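Local coordinates for glycosyl hydrolase family 2, TIM barrel domain protein (Faecalibacterium prausnitzii A2-165, PDB 6ED2), which probably hydrolyses beta-glucuronides as a gut bacterial beta-glucuronidase of glycoside hydrolase family 2, at residues H236-E241 with S253-T258; E208-Y213 with L277-H282; S214-L219 with D227-T232. All blocks are in the same frame, centred on the assembly; numbering follows the deposited sequence.

Interaction 1 (H236-E241 with S253-T258)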
ATOM      1  N   HIS A 236     -33.518 -37.096  40.939  1.00 30.12           N
ATOM      2  CA  HIS A 236     -34.798 -36.410  40.932  1.00 28.48           C
ATOM      3  C   HIS A 236     -35.321 -36.198  39.518  1.00 24.53           C
ATOM      4  O   HIS A 236     -34.544 -36.070  38.570  1.00 28.27           O
ATOM      5  CB  HIS A 236     -34.679 -35.080  41.680  1.00 29.87           C
ATOM      6  CG  HIS A 236     -34.629 -35.273  43.158  1.00 32.18           C
ATOM      7  ND1 HIS A 236     -33.452 -35.246  43.872  1.00 32.64           N
ATOM      8  CD2 HIS A 236     -35.598 -35.621  44.038  1.00 31.46           C
ATOM      9  CE1 HIS A 236     -33.705 -35.518  45.141  1.00 34.30           C
ATOM     10  NE2 HIS A 236     -35.000 -35.750  45.268  1.00 36.59           N
ATOM     11  N   PRO A 237     -36.638 -36.164  39.366  1.00 25.59           N
ATOM     12  CA  PRO A 237     -37.246 -36.187  38.031  1.00 25.31           C
ATOM     13  C   PRO A 237     -36.930 -34.960  37.192  1.00 32.45           C
ATOM     14  O   PRO A 237     -36.650 -33.867  37.700  1.00 29.12           O
ATOM     15  CB  PRO A 237     -38.751 -36.255  38.334  1.00 27.08           C
ATOM     16  CG  PRO A 237     -38.876 -35.728  39.739  1.00 25.09           C
ATOM     17  CD  PRO A 237     -37.647 -36.224  40.437  1.00 23.19           C
ATOM     18  N   VAL A 238     -37.056 -35.153  35.876  1.00 29.84           N
ATOM     19  CA  VAL A 238     -36.704 -34.172  34.860  1.00 27.30           C
ATOM     20  C   VAL A 238     -37.935 -33.859  34.032  1.00 30.52           C
ATOM     21  O   VAL A 238     -38.693 -34.767  33.676  1.00 34.17           O
ATOM     22  CB  VAL A 238     -35.567 -34.689  33.951  1.00 27.88           C
ATOM     23  CG1 VAL A 238     -35.500 -33.879  32.649  1.00 26.11           C
ATOM     24  CG2 VAL A 238     -34.240 -34.636  34.683  1.00 27.50           C
ATOM     25  N   THR A 239     -38.140 -32.578  33.723  1.00 29.25           N
ATOM     26  CA  THR A 239     -39.095 -32.184  32.698  1.00 28.34           C
ATOM     27  C   THR A 239     -38.375 -31.333  31.664  1.00 32.05           C
ATOM     28  O   THR A 239     -37.371 -30.680  31.958  1.00 34.23           O
ATOM     29  CB  THR A 239     -40.288 -31.401  33.264  1.00 35.93           C
ATOM     30  OG1 THR A 239     -39.860 -30.079  33.585  1.00 42.41           O
ATOM     31  CG2 THR A 239     -40.822 -32.055  34.524  1.00 34.35           C
ATOM     32  N   VAL A 240     -38.877 -31.370  30.442  1.00 29.53           N
ATOM     33  CA  VAL A 240     -38.310 -30.627  29.331  1.00 28.87           C
ATOM     34  C   VAL A 240     -39.458 -29.935  28.616  1.00 33.79           C
ATOM     35  O   VAL A 240     -40.490 -30.557  28.349  1.00 32.04           O
ATOM     36  CB  VAL A 240     -37.543 -31.544  28.359  1.00 30.18           C
ATOM     37  CG1 VAL A 240     -36.907 -30.722  27.263  1.00 27.34           C
ATOM     38  CG2 VAL A 240     -36.494 -32.361  29.098  1.00 29.40           C
ATOM     39  N   GLU A 241     -39.287 -28.655  28.319  1.00 32.27           N
ATOM     40  CA  GLU A 241     -40.313 -27.863  27.668  1.00 33.58           C
ATOM     41  C   GLU A 241     -39.688 -27.108  26.512  1.00 32.16           C
ATOM     42  O   GLU A 241     -38.503 -26.769  26.539  1.00 34.90           O
ATOM     43  CB  GLU A 241     -40.962 -26.863  28.640  1.00 32.66           C
ATOM     44  CG  GLU A 241     -41.652 -27.498  29.830  1.00 38.37           C
ATOM     45  CD  GLU A 241     -41.958 -26.481  30.911  1.00 43.67           C
ATOM     46  OE1 GLU A 241     -41.013 -26.053  31.610  1.00 49.51           O
ATOM     47  OE2 GLU A 241     -43.134 -26.094  31.050  1.00 43.65           O
ATOM     48  N   SER A 253     -42.133 -35.163  30.377  1.00 29.16           N
ATOM     49  CA  SER A 253     -41.493 -35.627  31.600  1.00 37.25           C
ATOM     50  C   SER A 253     -40.554 -36.779  31.289  1.00 29.59           C
ATOM     51  O   SER A 253     -40.805 -37.572  30.386  1.00 40.61           O
ATOM     52  CB  SER A 253     -42.534 -36.101  32.609  1.00 39.01           C
ATOM     53  OG  SER A 253     -43.621 -35.204  32.625  1.00 49.18           O
ATOM     54  N   GLY A 254     -39.483 -36.867  32.045  1.00 32.83           N
ATOM     55  CA  GLY A 254     -38.522 -37.946  31.935  1.00 36.62           C
ATOM     56  C   GLY A 254     -37.200 -37.472  31.352  1.00 33.10           C
ATOM     57  O   GLY A 254     -37.142 -36.516  30.566  1.00 33.76           O
ATOM     58  N   THR A 255     -36.116 -38.168  31.730  1.00 29.11           N
ATOM     59  CA  THR A 255     -34.784 -37.915  31.185  1.00 32.95           C
ATOM     60  C   THR A 255     -34.604 -38.423  29.767  1.00 34.40           C
ATOM     61  O   THR A 255     -33.521 -38.246  29.206  1.00 33.68           O
ATOM     62  CB  THR A 255     -33.697 -38.555  32.037  1.00 34.49           C
ATOM     63  OG1 THR A 255     -34.062 -39.907  32.338  1.00 40.03           O
ATOM     64  CG2 THR A 255     -33.485 -37.775  33.298  1.00 28.45           C
ATOM     65  N   THR A 256     -35.603 -39.088  29.200  1.00 33.26           N
ATOM     66  CA  THR A 256     -35.652 -39.377  27.778  1.00 34.98           C
ATOM     67  C   THR A 256     -37.084 -39.146  27.343  1.00 33.08           C
ATOM     68  O   THR A 256     -38.007 -39.213  28.159  1.00 35.95           O
ATOM     69  CB  THR A 256     -35.235 -40.822  27.443  1.00 36.71           C
ATOM     70  OG1 THR A 256     -36.121 -41.724  28.119  1.00 42.83           O
ATOM     71  CG2 THR A 256     -33.807 -41.105  27.883  1.00 31.52           C
ATOM     72  N   GLY A 257     -37.268 -38.852  26.065  1.00 32.69           N
ATOM     73  CA  GLY A 257     -38.606 -38.626  25.575  1.00 31.59           C
ATOM     74  C   GLY A 257     -38.570 -37.994  24.201  1.00 31.74           C
ATOM     75  O   GLY A 257     -37.523 -37.905  23.554  1.00 33.29           O
ATOM     76  N   THR A 258     -39.745 -37.550  23.780  1.00 29.59           N
ATOM     77  CA  THR A 258     -39.946 -36.962  22.471  1.00 33.85           C
ATOM     78  C   THR A 258     -40.747 -35.683  22.642  1.00 36.72           C
ATOM     79  O   THR A 258     -41.771 -35.682  23.329  1.00 37.64           O
ATOM     80  CB  THR A 258     -40.666 -37.950  21.542  1.00 32.86           C
ATOM     81  OG1 THR A 258     -39.854 -39.125  21.399  1.00 35.85           O
ATOM     82  CG2 THR A 258     -40.897 -37.334  20.167  1.00 31.55           C
TER
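At the crossover from one sheet of a beta sandwich to the other, V238 and T239 meet S253, G254 and T255, where the chain, having run as the edge strand 247-253 beside strand 238-244, leaves that sheet. T239 and S253 form the last antiparallel non-hydrogen-bonded pair before the departure, with their CA atoms 4.3 Å apart and both side chains on one face. One step on, the carbonyl of V238 is gripped by the turning chain: G254 N donates to V238 O over 2.8 Å in a nearly straight bond (165° at the hydrogen), the donor lying 25° out of the carbonyl plane. S253 CA adds a longer CH···O contact of 3.6 Å to V238 O.

At G254 the backbone takes a positive phi (110°), and a CB there would be jammed against the carbonyl oxygen of S253, so the turn calls for glycine. Its own oxygen is taken by the hydroxyl of Y228 and has the CG1 methyl of V238 lying 3.7 Å from G254 O. The other branch of V238, CG2, stands beside the backbone N and meets T255 CG2 methyl to methyl at 3.5 Å, the two side chains crossing at about a right angle. V238 also packs on T232 and V240 on V230, which belong to the facing sheet.

T239 points to the other face, where it and E241 belong to a magnesium site; the T239 side chain comes within about 3 Å of the ion. E241 also forms a salt bridge with R248. Through G254 and T255 the chain thus passes from strand 247-253 to strand 256-262, a crossing between the two packed sheets of the immunoglobulin-like beta sandwich that forms the family 2 central domain.

Interaction 2 (E208-Y213 with L277-H282)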
ATOM      1  N   GLU A 208     -27.198 -30.954  42.713  1.00 30.87           N
ATOM      2  CA  GLU A 208     -27.829 -31.853  41.765  1.00 30.72           C
ATOM      3  C   GLU A 208     -28.255 -31.043  40.545  1.00 33.30           C
ATOM      4  O   GLU A 208     -29.098 -30.149  40.656  1.00 29.28           O
ATOM      5  CB  GLU A 208     -29.036 -32.553  42.386  1.00 25.46           C
ATOM      6  CG  GLU A 208     -29.652 -33.556  41.425  1.00 32.71           C
ATOM      7  CD  GLU A 208     -30.854 -34.298  41.993  1.00 35.74           C
ATOM      8  OE1 GLU A 208     -31.110 -34.183  43.211  1.00 35.22           O
ATOM      9  OE2 GLU A 208     -31.529 -35.018  41.215  1.00 34.52           O
ATOM     10  N   ARG A 209     -27.705 -31.369  39.379  1.00 31.21           N
ATOM     11  CA  ARG A 209     -27.929 -30.492  38.239  1.00 32.02           C
ATOM     12  C   ARG A 209     -27.821 -31.258  36.930  1.00 30.04           C
ATOM     13  O   ARG A 209     -27.241 -32.342  36.863  1.00 28.46           O
ATOM     14  CB  ARG A 209     -26.920 -29.346  38.234  1.00 27.05           C
ATOM     15  CG  ARG A 209     -25.469 -29.831  38.237  1.00 27.53           C
ATOM     16  CD  ARG A 209     -24.555 -28.651  38.063  1.00 26.50           C
ATOM     17  NE  ARG A 209     -23.140 -28.965  38.216  1.00 24.41           N
ATOM     18  CZ  ARG A 209     -22.518 -29.100  39.379  1.00 27.77           C
ATOM     19  NH1 ARG A 209     -23.196 -29.002  40.522  1.00 27.41           N
ATOM     20  NH2 ARG A 209     -21.220 -29.359  39.399  1.00 29.32           N
ATOM     21  N   VAL A 210     -28.413 -30.663  35.889  1.00 23.61           N
ATOM     22  CA  VAL A 210     -28.193 -31.101  34.523  1.00 28.54           C
ATOM     23  C   VAL A 210     -26.720 -30.980  34.158  1.00 31.05           C
ATOM     24  O   VAL A 210     -26.106 -29.923  34.341  1.00 29.94           O
ATOM     25  CB  VAL A 210     -29.057 -30.269  33.577  1.00 27.81           C
ATOM     26  CG1 VAL A 210     -28.891 -30.770  32.142  1.00 27.76           C
ATOM     27  CG2 VAL A 210     -30.496 -30.298  34.043  1.00 26.04           C
ATOM     28  N   LEU A 211     -26.145 -32.067  33.622  1.00 29.72           N
ATOM     29  CA  LEU A 211     -24.791 -32.060  33.078  1.00 27.58           C
ATOM     30  C   LEU A 211     -24.744 -32.075  31.560  1.00 27.93           C
ATOM     31  O   LEU A 211     -23.745 -31.643  30.975  1.00 29.03           O
ATOM     32  CB  LEU A 211     -23.996 -33.265  33.586  1.00 30.44           C
ATOM     33  CG  LEU A 211     -23.994 -33.520  35.096  1.00 30.46           C
ATOM     34  CD1 LEU A 211     -23.394 -34.877  35.371  1.00 29.74           C
ATOM     35  CD2 LEU A 211     -23.226 -32.453  35.843  1.00 30.29           C
ATOM     36  N   ASP A 212     -25.787 -32.566  30.903  1.00 26.27           N
ATOM     37  CA  ASP A 212     -25.738 -32.722  29.458  1.00 28.09           C
ATOM     38  C   ASP A 212     -27.145 -33.011  28.958  1.00 30.20           C
ATOM     39  O   ASP A 212     -28.035 -33.385  29.723  1.00 29.99           O
ATOM     40  CB  ASP A 212     -24.773 -33.848  29.051  1.00 26.78           C
ATOM     41  CG  ASP A 212     -24.368 -33.784  27.578  1.00 36.30           C
ATOM     42  OD1 ASP A 212     -24.593 -32.745  26.921  1.00 38.03           O
ATOM     43  OD2 ASP A 212     -23.831 -34.790  27.067  1.00 38.82           O
ATOM     44  N   TYR A 213     -27.340 -32.801  27.664  1.00 26.43           N
ATOM     45  CA  TYR A 213     -28.554 -33.217  26.997  1.00 28.52           C
ATOM     46  C   TYR A 213     -28.201 -33.423  25.539  1.00 31.05           C
ATOM     47  O   TYR A 213     -27.184 -32.925  25.053  1.00 33.60           O
ATOM     48  CB  TYR A 213     -29.697 -32.209  27.164  1.00 24.42           C
ATOM     49  CG  TYR A 213     -29.595 -30.980  26.286  1.00 27.95           C
ATOM     50  CD1 TYR A 213     -30.239 -30.928  25.063  1.00 24.13           C
ATOM     51  CD2 TYR A 213     -28.854 -29.858  26.693  1.00 27.94           C
ATOM     52  CE1 TYR A 213     -30.148 -29.806  24.248  1.00 31.28           C
ATOM     53  CE2 TYR A 213     -28.763 -28.717  25.885  1.00 25.23           C
ATOM     54  CZ  TYR A 213     -29.416 -28.703  24.661  1.00 30.81           C
ATOM     55  OH  TYR A 213     -29.358 -27.600  23.830  1.00 31.41           O
ATOM     56  N   LEU A 277     -35.476 -23.868  24.885  1.00 29.35           N
ATOM     57  CA  LEU A 277     -35.528 -25.148  25.566  1.00 31.00           C
ATOM     58  C   LEU A 277     -35.371 -24.912  27.061  1.00 30.09           C
ATOM     59  O   LEU A 277     -34.447 -24.212  27.486  1.00 30.89           O
ATOM     60  CB  LEU A 277     -34.422 -26.073  25.043  1.00 32.76           C
ATOM     61  CG  LEU A 277     -34.358 -27.515  25.555  1.00 30.99           C
ATOM     62  CD1 LEU A 277     -35.600 -28.291  25.135  1.00 24.66           C
ATOM     63  CD2 LEU A 277     -33.129 -28.198  25.017  1.00 30.27           C
ATOM     64  N   VAL A 278     -36.272 -25.493  27.853  1.00 28.84           N
ATOM     65  CA  VAL A 278     -36.240 -25.372  29.308  1.00 29.06           C
ATOM     66  C   VAL A 278     -36.138 -26.770  29.902  1.00 28.67           C
ATOM     67  O   VAL A 278     -37.077 -27.567  29.790  1.00 28.94           O
ATOM     68  CB  VAL A 278     -37.478 -24.647  29.847  1.00 33.26           C
ATOM     69  CG1 VAL A 278     -37.412 -24.523  31.371  1.00 27.37           C
ATOM     70  CG2 VAL A 278     -37.617 -23.298  29.185  1.00 25.30           C
ATOM     71  N   ILE A 279     -35.022 -27.061  30.565  1.00 26.56           N
ATOM     72  CA  ILE A 279     -34.817 -28.339  31.235  1.00 28.75           C
ATOM     73  C   ILE A 279     -34.787 -28.107  32.736  1.00 29.74           C
ATOM     74  O   ILE A 279     -33.945 -27.349  33.231  1.00 30.59           O
ATOM     75  CB  ILE A 279     -33.513 -29.025  30.788  1.00 26.92           C
ATOM     76  CG1 ILE A 279     -33.393 -29.104  29.266  1.00 23.75           C
ATOM     77  CG2 ILE A 279     -33.408 -30.406  31.440  1.00 21.21           C
ATOM     78  CD1 ILE A 279     -31.999 -29.501  28.824  1.00 21.89           C
ATOM     79  N   ARG A 280     -35.648 -28.814  33.471  1.00 28.75           N
ATOM     80  CA  ARG A 280     -35.755 -28.614  34.910  1.00 31.26           C
ATOM     81  C   ARG A 280     -35.671 -29.934  35.666  1.00 31.43           C
ATOM     82  O   ARG A 280     -36.191 -30.958  35.215  1.00 30.19           O
ATOM     83  CB  ARG A 280     -37.073 -27.894  35.257  1.00 33.11           C
ATOM     84  CG  ARG A 280     -37.102 -26.447  34.821  1.00 35.21           C
ATOM     85  CD  ARG A 280     -38.339 -25.739  35.336  1.00 35.98           C
ATOM     86  NE  ARG A 280     -38.133 -24.295  35.363  1.00 41.28           N
ATOM     87  CZ  ARG A 280     -38.886 -23.442  36.049  1.00 47.00           C
ATOM     88  NH1 ARG A 280     -39.914 -23.879  36.771  1.00 44.99           N
ATOM     89  NH2 ARG A 280     -38.609 -22.146  36.017  1.00 42.56           N
ATOM     90  N   ILE A 281     -35.007 -29.897  36.819  1.00 29.87           N
ATOM     91  CA  ILE A 281     -35.059 -30.958  37.815  1.00 30.17           C
ATOM     92  C   ILE A 281     -35.966 -30.496  38.948  1.00 33.91           C
ATOM     93  O   ILE A 281     -35.888 -29.337  39.377  1.00 36.16           O
ATOM     94  CB  ILE A 281     -33.653 -31.298  38.342  1.00 27.07           C
ATOM     95  CG1 ILE A 281     -32.707 -31.651  37.191  1.00 26.70           C
ATOM     96  CG2 ILE A 281     -33.719 -32.434  39.388  1.00 28.35           C
ATOM     97  CD1 ILE A 281     -31.253 -31.801  37.627  1.00 22.68           C
ATOM     98  N   HIS A 282     -36.833 -31.391  39.437  1.00 33.11           N
ATOM     99  CA  HIS A 282     -37.769 -31.080  40.514  1.00 33.83           C
ATOM    100  C   HIS A 282     -37.589 -32.022  41.692  1.00 38.08           C
ATOM    101  O   HIS A 282     -37.353 -33.224  41.513  1.00 37.73           O
ATOM    102  CB  HIS A 282     -39.216 -31.176  40.051  1.00 31.62           C
ATOM    103  CG  HIS A 282     -39.534 -30.307  38.880  1.00 35.96           C
ATOM    104  ND1 HIS A 282     -40.019 -29.024  39.013  1.00 43.50           N
ATOM    105  CD2 HIS A 282     -39.428 -30.535  37.550  1.00 44.76           C
ATOM    106  CE1 HIS A 282     -40.204 -28.500  37.816  1.00 43.85           C
ATOM    107  NE2 HIS A 282     -39.859 -29.399  36.910  1.00 41.33           N
TER
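V210 and Y213 face L277, I279 and I281 across the interior of the beta sandwich, with strands 210-213 and 277-282 in opposite sheets, their axes 9.2 Å apart at closest approach and running at 140° to each other. No hydrogen bond joins the two segments.

V210 CG2 lies 3.9 Å from I279 CG2, the side chains crossing at about a right angle, and also touches CD1 of I281. I281 meets polar atoms as well: it has CG1 beside its backbone N (chi1 -55°) and continues extended, which carries CD1 to the main chain opposite, 3.5 Å from V210 N. Its other branch, CG2, rests 3.8 Å from E208 OE2.

The aromatic contacts gather on Y213. I279 CD1 makes an off-centre CH-pi contact, 4.2 Å from the centroid of the Y213 ring and 30° off its normal, while L277 CD2 reaches Y213 CE1 at 3.5 Å from an oblique direction.

The polar atoms beside these contacts are satisfied elsewhere: Y213 OH by D293, E208 by H236, and V210 N by D289. A leucine in place of Y213 would have neither ring nor hydroxyl, and would probably open a gap beside I279 CD1 and L277 CD2 and leave D293 OD2 without this hydroxyl. L211 and D212 together face S231, a classic beta bulge in this strand. Between these two segments cohesion probably rests on shape and water exclusion, while polar bonds between the sheets are made next door, to D289 and D293 of strand 286-295.

Interaction 3 (S214-L219 with D227-T232); sequences STRYRL and DYTVST
S214 and R216 pair with T229 and D227 in the antiparallel hairpin of strands 210-219 and 223-232, part of the three-stranded sheet of the sandwich. Both pairs are hydrogen-bonded, so four backbone N-H groups find carbonyls: S214 N and T229 O are 3.0 Å apart, with T229 N answering to S214 O, and R216 N reaches D227 O at 2.9 Å in the carbonyl plane, with D227 N answering to R216 O. Between them T215 and Y228 form the non-hydrogen-bonded pair, T215 CA making a CH···O contact to D227 O and Y228 CA one to S214 O.

S214, R216, D227 and T229 share one face. There S214 OG and T229 OG1 are hydrogen-bonded at 2.8 Å, each hydroxyl standing between its own backbone N and carbonyl carbon. Farther along, R218 forms an end-on, two-nitrogen salt bridge with D227, both oxygens met on the syn side: NH1 lies 3.0 Å from D227 OD1 and NH2 3.2 Å from D227 OD2, the two planes 46° apart. R218 is also held by E225, and D227 OD1 by T258 of the neighbouring strand 256-262. On the opposite face the Y228 hydroxyl, besides G254, binds S252, and T215 OG1 binds N429. One water bridges S214 OG and D227 O, 2.9 Å from each, and donates to D227 O, which already accepts from R216 N.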
ATOM      1  N   SER A 214     -29.043 -34.181  24.853  1.00 27.38           N
ATOM      2  CA  SER A 214     -28.840 -34.471  23.443  1.00 33.04           C
ATOM      3  C   SER A 214     -30.189 -34.375  22.759  1.00 30.71           C
ATOM      4  O   SER A 214     -31.228 -34.563  23.401  1.00 29.92           O
ATOM      5  CB  SER A 214     -28.214 -35.874  23.217  1.00 32.88           C
ATOM      6  OG  SER A 214     -29.181 -36.907  23.422  1.00 36.67           O
ATOM      7  N   THR A 215     -30.160 -34.079  21.456  1.00 29.23           N
ATOM      8  CA  THR A 215     -31.347 -33.992  20.614  1.00 32.78           C
ATOM      9  C   THR A 215     -31.072 -34.677  19.277  1.00 35.96           C
ATOM     10  O   THR A 215     -29.935 -34.683  18.788  1.00 30.55           O
ATOM     11  CB  THR A 215     -31.791 -32.522  20.354  1.00 34.35           C
ATOM     12  OG1 THR A 215     -30.701 -31.755  19.811  1.00 31.57           O
ATOM     13  CG2 THR A 215     -32.299 -31.861  21.630  1.00 30.21           C
ATOM     14  N   ARG A 216     -32.134 -35.278  18.719  1.00 32.73           N
ATOM     15  CA  ARG A 216     -32.229 -35.823  17.365  1.00 35.12           C
ATOM     16  C   ARG A 216     -33.519 -35.296  16.768  1.00 30.02           C
ATOM     17  O   ARG A 216     -34.517 -35.142  17.475  1.00 30.55           O
ATOM     18  CB  ARG A 216     -32.308 -37.382  17.306  1.00 35.03           C
ATOM     19  CG  ARG A 216     -31.096 -38.134  17.799  1.00 50.49           C
ATOM     20  CD  ARG A 216     -31.463 -39.503  18.421  1.00 54.28           C
ATOM     21  NE  ARG A 216     -30.433 -39.927  19.396  1.00 63.14           N
ATOM     22  CZ  ARG A 216     -30.657 -40.213  20.686  1.00 47.43           C
ATOM     23  NH1 ARG A 216     -31.884 -40.144  21.188  1.00 55.13           N
ATOM     24  NH2 ARG A 216     -29.655 -40.574  21.478  1.00 43.15           N
ATOM     25  N   TYR A 217     -33.526 -35.074  15.461  1.00 26.78           N
ATOM     26  CA  TYR A 217     -34.666 -34.424  14.829  1.00 30.77           C
ATOM     27  C   TYR A 217     -35.256 -35.305  13.740  1.00 35.82           C
ATOM     28  O   TYR A 217     -34.549 -36.071  13.074  1.00 34.07           O
ATOM     29  CB  TYR A 217     -34.263 -33.042  14.258  1.00 31.19           C
ATOM     30  CG  TYR A 217     -33.681 -32.162  15.347  1.00 31.68           C
ATOM     31  CD1 TYR A 217     -34.495 -31.306  16.081  1.00 31.57           C
ATOM     32  CD2 TYR A 217     -32.345 -32.249  15.691  1.00 30.43           C
ATOM     33  CE1 TYR A 217     -33.984 -30.529  17.090  1.00 34.38           C
ATOM     34  CE2 TYR A 217     -31.821 -31.483  16.713  1.00 36.02           C
ATOM     35  CZ  TYR A 217     -32.646 -30.615  17.399  1.00 33.66           C
ATOM     36  OH  TYR A 217     -32.133 -29.857  18.413  1.00 36.29           O
ATOM     37  N   ARG A 218     -36.567 -35.172  13.570  1.00 35.20           N
ATOM     38  CA  ARG A 218     -37.322 -35.946  12.602  1.00 38.63           C
ATOM     39  C   ARG A 218     -38.466 -35.073  12.104  1.00 41.64           C
ATOM     40  O   ARG A 218     -39.203 -34.489  12.909  1.00 37.13           O
ATOM     41  CB  ARG A 218     -37.829 -37.235  13.257  1.00 39.10           C
ATOM     42  CG  ARG A 218     -38.735 -38.101  12.423  1.00 51.29           C
ATOM     43  CD  ARG A 218     -38.987 -39.445  13.151  1.00 56.47           C
ATOM     44  NE  ARG A 218     -39.408 -39.249  14.547  1.00 61.49           N
ATOM     45  CZ  ARG A 218     -38.685 -39.567  15.625  1.00 58.85           C
ATOM     46  NH1 ARG A 218     -39.167 -39.337  16.849  1.00 43.11           N
ATOM     47  NH2 ARG A 218     -37.487 -40.128  15.491  1.00 59.52           N
ATOM     48  N   LEU A 219     -38.595 -34.961  10.787  1.00 40.49           N
ATOM     49  CA  LEU A 219     -39.697 -34.220  10.193  1.00 37.43           C
ATOM     50  C   LEU A 219     -40.874 -35.154   9.933  1.00 37.67           C
ATOM     51  O   LEU A 219     -40.689 -36.304   9.527  1.00 37.14           O
ATOM     52  CB  LEU A 219     -39.249 -33.545   8.895  1.00 34.93           C
ATOM     53  CG  LEU A 219     -37.953 -32.731   8.990  1.00 38.08           C
ATOM     54  CD1 LEU A 219     -37.701 -31.957   7.704  1.00 32.61           C
ATOM     55  CD2 LEU A 219     -37.961 -31.795  10.192  1.00 34.74           C
ATOM     56  N   ASP A 227     -36.337 -36.141  19.649  1.00 30.01           N
ATOM     57  CA  ASP A 227     -35.977 -37.098  20.685  1.00 29.61           C
ATOM     58  C   ASP A 227     -34.834 -36.510  21.499  1.00 33.28           C
ATOM     59  O   ASP A 227     -33.832 -36.047  20.941  1.00 31.61           O
ATOM     60  CB  ASP A 227     -35.548 -38.447  20.099  1.00 34.01           C
ATOM     61  CG  ASP A 227     -36.655 -39.133  19.281  1.00 41.46           C
ATOM     62  OD1 ASP A 227     -37.859 -38.867  19.503  1.00 37.56           O
ATOM     63  OD2 ASP A 227     -36.299 -39.948  18.403  1.00 44.66           O
ATOM     64  N   TYR A 228     -34.972 -36.548  22.817  1.00 26.94           N
ATOM     65  CA  TYR A 228     -33.996 -35.948  23.692  1.00 29.04           C
ATOM     66  C   TYR A 228     -33.552 -36.973  24.720  1.00 29.50           C
ATOM     67  O   TYR A 228     -34.281 -37.910  25.050  1.00 31.44           O
ATOM     68  CB  TYR A 228     -34.576 -34.691  24.386  1.00 22.89           C
ATOM     69  CG  TYR A 228     -35.617 -35.002  25.445  1.00 24.67           C
ATOM     70  CD1 TYR A 228     -35.239 -35.353  26.728  1.00 23.08           C
ATOM     71  CD2 TYR A 228     -36.970 -34.943  25.163  1.00 28.80           C
ATOM     72  CE1 TYR A 228     -36.168 -35.648  27.692  1.00 26.23           C
ATOM     73  CE2 TYR A 228     -37.920 -35.235  26.143  1.00 29.21           C
ATOM     74  CZ  TYR A 228     -37.504 -35.591  27.402  1.00 28.58           C
ATOM     75  OH  TYR A 228     -38.413 -35.891  28.404  1.00 34.32           O
ATOM     76  N   THR A 229     -32.343 -36.776  25.230  1.00 27.36           N
ATOM     77  CA  THR A 229     -31.948 -37.325  26.509  1.00 25.90           C
ATOM     78  C   THR A 229     -31.474 -36.170  27.383  1.00 31.60           C
ATOM     79  O   THR A 229     -31.054 -35.121  26.877  1.00 26.79           O
ATOM     80  CB  THR A 229     -30.840 -38.405  26.361  1.00 33.07           C
ATOM     81  OG1 THR A 229     -29.582 -37.796  26.031  1.00 30.28           O
ATOM     82  CG2 THR A 229     -31.210 -39.424  25.273  1.00 29.97           C
ATOM     83  N   VAL A 230     -31.551 -36.367  28.697  1.00 27.75           N
ATOM     84  CA  VAL A 230     -30.965 -35.465  29.680  1.00 27.90           C
ATOM     85  C   VAL A 230     -30.146 -36.295  30.662  1.00 26.87           C
ATOM     86  O   VAL A 230     -30.631 -37.306  31.175  1.00 30.51           O
ATOM     87  CB  VAL A 230     -32.047 -34.669  30.441  1.00 28.10           C
ATOM     88  CG1 VAL A 230     -31.392 -33.783  31.525  1.00 27.38           C
ATOM     89  CG2 VAL A 230     -32.874 -33.862  29.484  1.00 23.67           C
ATOM     90  N   SER A 231     -28.928 -35.855  30.953  1.00 25.15           N
ATOM     91  CA  SER A 231     -28.090 -36.474  31.965  1.00 29.95           C
ATOM     92  C   SER A 231     -27.977 -35.546  33.173  1.00 29.95           C
ATOM     93  O   SER A 231     -27.499 -34.415  33.045  1.00 33.58           O
ATOM     94  CB  SER A 231     -26.701 -36.782  31.396  1.00 29.79           C
ATOM     95  OG  SER A 231     -26.809 -37.672  30.296  1.00 47.59           O
ATOM     96  N   THR A 232     -28.408 -36.025  34.341  1.00 27.71           N
ATOM     97  CA  THR A 232     -28.181 -35.345  35.606  1.00 27.72           C
ATOM     98  C   THR A 232     -27.287 -36.206  36.481  1.00 29.14           C
ATOM     99  O   THR A 232     -27.114 -37.398  36.224  1.00 32.60           O
ATOM    100  CB  THR A 232     -29.490 -35.046  36.342  1.00 29.56           C
ATOM    101  OG1 THR A 232     -29.857 -36.165  37.161  1.00 30.45           O
ATOM    102  CG2 THR A 232     -30.584 -34.750  35.368  1.00 23.88           C
TER
HETATM  103  O   HOH W   1     -31.371 -37.404  21.556  1.00 38.37           O

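Overall arrangement
The three contacts occupy one immunoglobulin-like domain of family 2, on the same side of the chain's centre, with centres about 9 Å (interactions 1 and 2), 10 Å (1 and 3) and 13 Å (2 and 3) apart. Residues 208-213 and 277-282 bracket the others along the chain; between them the hairpin of interaction 3 comes first, then the crossing of interaction 1. Interaction 3 pairs strands within the three-stranded sheet, interaction 2 packs that sheet on the four-stranded one, and interaction 1 links both. Strand 210-219 serves interactions 2 and 3. T239 and E241 point away from the face where V238 and V240 meet the three-stranded sheet, so magnesium sits outside the sandwich interior.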